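Local coordinates for protein EchA16_2 (Mycobacterium avium subsp. paratuberculosis, PDB 3QYR) that probably catalyses the hydration of the double bond of enoyl-CoA thioesters, as a hexameric member of the enoyl-CoA hydratase/isomerase (crotonase) family, at residues Val55-Gly60 and Pro93-Ile98. Numbering follows the deposited sequence.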
ATOM      1  N   VAL A  55      25.176 -18.052   9.375  1.00 12.27           N
ATOM      2  CA  VAL A  55      25.376 -17.020   8.355  1.00 11.31           C
ATOM      3  C   VAL A  55      25.847 -17.670   7.059  1.00 10.86           C
ATOM      4  O   VAL A  55      26.591 -18.662   7.105  1.00 10.50           O
ATOM      5  CB  VAL A  55      26.397 -15.989   8.821  1.00 11.65           C
ATOM      6  CG1 VAL A  55      26.948 -15.146   7.610  1.00 11.93           C
ATOM      7  CG2 VAL A  55      25.759 -15.085   9.876  1.00 10.75           C
ATOM      8  N   VAL A  56      25.365 -17.148   5.926  1.00  9.83           N
ATOM      9  CA  VAL A  56      25.742 -17.643   4.602  1.00  9.62           C
ATOM     10  C   VAL A  56      26.484 -16.540   3.842  1.00  9.92           C
ATOM     11  O   VAL A  56      26.115 -15.370   3.934  1.00  9.45           O
ATOM     12  CB  VAL A  56      24.505 -18.086   3.774  1.00  9.83           C
ATOM     13  CG1 VAL A  56      24.906 -18.362   2.318  1.00  8.32           C
ATOM     14  CG2 VAL A  56      23.844 -19.313   4.399  1.00  8.46           C
ATOM     15  N   ILE A  57      27.541 -16.910   3.120  1.00  9.66           N
ATOM     16  CA  ILE A  57      28.264 -15.975   2.270  1.00  9.78           C
ATOM     17  C   ILE A  57      28.189 -16.538   0.863  1.00 10.05           C
ATOM     18  O   ILE A  57      28.511 -17.696   0.687  1.00 10.10           O
ATOM     19  CB  ILE A  57      29.776 -15.863   2.645  1.00 10.11           C
ATOM     20  CG1 ILE A  57      29.970 -15.153   3.987  1.00  9.69           C
ATOM     21  CG2 ILE A  57      30.566 -15.141   1.536  1.00  8.26           C
ATOM     22  CD1 ILE A  57      31.432 -15.127   4.487  1.00  6.57           C
ATOM     23  N   ILE A  58      27.794 -15.741  -0.133  1.00  9.97           N
ATOM     24  CA  ILE A  58      27.848 -16.212  -1.507  1.00  9.82           C
ATOM     25  C   ILE A  58      28.884 -15.405  -2.251  1.00 10.33           C
ATOM     26  O   ILE A  58      29.077 -14.231  -1.961  1.00 10.60           O
ATOM     27  CB  ILE A  58      26.468 -16.214  -2.235  1.00 10.15           C
ATOM     28  CG1 ILE A  58      26.005 -14.816  -2.660  1.00  9.76           C
ATOM     29  CG2 ILE A  58      25.403 -16.958  -1.382  1.00  8.47           C
ATOM     30  CD1 ILE A  58      24.644 -14.862  -3.471  1.00  6.45           C
ATOM     31  N   THR A  59      29.600 -16.067  -3.156  1.00 10.78           N
ATOM     32  CA  THR A  59      30.672 -15.439  -3.921  1.00 10.63           C
ATOM     33  C   THR A  59      30.884 -16.275  -5.160  1.00 10.72           C
ATOM     34  O   THR A  59      30.218 -17.317  -5.325  1.00 10.37           O
ATOM     35  CB  THR A  59      32.004 -15.346  -3.108  1.00 11.21           C
ATOM     36  OG1 THR A  59      32.921 -14.464  -3.778  1.00 11.66           O
ATOM     37  CG2 THR A  59      32.639 -16.706  -2.928  1.00  8.99           C
ATOM     38  N   GLY A  60      31.813 -15.827  -6.007  1.00 10.77           N
ATOM     39  CA  GLY A  60      32.144 -16.527  -7.252  1.00 11.46           C
ATOM     40  C   GLY A  60      33.619 -16.832  -7.441  1.00 12.09           C
ATOM     41  O   GLY A  60      34.498 -16.177  -6.851  1.00 11.81           O
ATOM     42  N   PRO A  93      21.168 -14.370   7.642  1.00 11.78           N
ATOM     43  CA  PRO A  93      21.655 -13.374   6.736  1.00 11.48           C
ATOM     44  C   PRO A  93      22.550 -13.988   5.663  1.00 11.35           C
ATOM     45  O   PRO A  93      23.209 -14.984   5.927  1.00 11.20           O
ATOM     46  CB  PRO A  93      22.460 -12.446   7.633  1.00 11.57           C
ATOM     47  CG  PRO A  93      22.819 -13.239   8.747  1.00 12.02           C
ATOM     48  CD  PRO A  93      21.765 -14.230   8.965  1.00 11.99           C
ATOM     49  N   VAL A  94      22.507 -13.406   4.458  1.00 10.82           N
ATOM     50  CA  VAL A  94      23.289 -13.829   3.326  1.00  9.97           C
ATOM     51  C   VAL A  94      24.072 -12.598   2.886  1.00 10.21           C
ATOM     52  O   VAL A  94      23.487 -11.548   2.567  1.00  9.49           O
ATOM     53  CB  VAL A  94      22.403 -14.335   2.194  1.00 10.04           C
ATOM     54  CG1 VAL A  94      23.259 -14.741   0.972  1.00  9.36           C
ATOM     55  CG2 VAL A  94      21.539 -15.515   2.681  1.00  8.53           C
ATOM     56  N   ILE A  95      25.401 -12.729   2.936  1.00 10.26           N
ATOM     57  CA  ILE A  95      26.322 -11.671   2.579  1.00  9.68           C
ATOM     58  C   ILE A  95      26.822 -12.012   1.216  1.00  9.50           C
ATOM     59  O   ILE A  95      27.307 -13.117   1.015  1.00  9.96           O
ATOM     60  CB  ILE A  95      27.515 -11.682   3.508  1.00  9.81           C
ATOM     61  CG1 ILE A  95      27.075 -11.395   4.943  1.00  9.29           C
ATOM     62  CG2 ILE A  95      28.597 -10.696   3.007  1.00 10.50           C
ATOM     63  CD1 ILE A  95      28.116 -11.807   5.987  1.00  5.71           C
ATOM     64  N   GLY A  96      26.717 -11.088   0.276  1.00  9.49           N
ATOM     65  CA  GLY A  96      27.288 -11.284  -1.063  1.00  9.55           C
ATOM     66  C   GLY A  96      28.702 -10.711  -1.140  1.00  9.59           C
ATOM     67  O   GLY A  96      28.883  -9.521  -0.929  1.00  9.10           O
ATOM     68  N   ALA A  97      29.699 -11.558  -1.400  1.00  9.62           N
ATOM     69  CA  ALA A  97      31.066 -11.090  -1.636  1.00 10.27           C
ATOM     70  C   ALA A  97      31.306 -11.004  -3.139  1.00 10.00           C
ATOM     71  O   ALA A  97      31.577 -12.002  -3.787  1.00  9.54           O
ATOM     72  CB  ALA A  97      32.070 -12.023  -1.001  1.00 10.23           C
ATOM     73  N   ILE A  98      31.176  -9.811  -3.711  1.00 10.51           N
ATOM     74  CA  ILE A  98      31.160  -9.717  -5.175  1.00 10.31           C
ATOM     75  C   ILE A  98      32.594  -9.538  -5.620  1.00 10.90           C
ATOM     76  O   ILE A  98      33.146  -8.458  -5.457  1.00 12.16           O
ATOM     77  CB  ILE A  98      30.310  -8.527  -5.669  1.00 10.55           C
ATOM     78  CG1 ILE A  98      28.954  -8.526  -4.969  1.00  9.31           C
ATOM     79  CG2 ILE A  98      30.166  -8.552  -7.246  1.00  8.33           C
ATOM     80  CD1 ILE A  98      28.258  -9.894  -4.953  1.00  8.36           C
TER
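V56, V94 and I58 form the apolar centre on one face of the sheet. V56 and V94 lie side by side and point the same way, while I58 crosses V94 obliquely and sets its branch methyl CG2 3.9 Å from V94 CG1. CG1 of I58, lodged between its own backbone N and carbonyl carbon (chi1 76°), runs out past the bare CA of G96, 4.1 Å away. Helix 34-49 covers this face, with L44 and A47 on V56 and F40 on I58.

The opposite face carries V55, I57, I95 and A97 and packs against helix 182-195. CG1 of I95 lies beside its own backbone N, anti to the carbonyl carbon (chi1 -63°), and the extended second torsion takes I95 CD1 to 3.9 Å from V55 CG1; the other methyl of V55 sits against the proline ring, CG2 to P93 CG. That proline also packs on L157 of a neighbouring subunit.

Between the faces runs a regular parallel pairing, V56 with V94, I57 with I95 and I58 with G96. V56 donates to P93 O and accepts from I95 N; I58 donates to I95 O and accepts from A97 N, the last bond 2.8 Å from N to I58 O. Strand 18-23 takes the other edge of 55-60, bonding V55, I57 and T59.

At the polar end the pattern changes from amide to hydroxyl: T59 OG1 donates to A97 O over 2.8 Å, approaching tilted 19° from the carbonyl plane. N99 lies just beyond, touching T59 and weakly bonded to G60 N. These neighbouring parallel strands, with helices packed on both faces, belong to the central sheet of the crotonase fold, built of repeated beta-beta-alpha units; the chain following them probably supplies, as in relatives, the backbone N-H groups of the oxyanion hole.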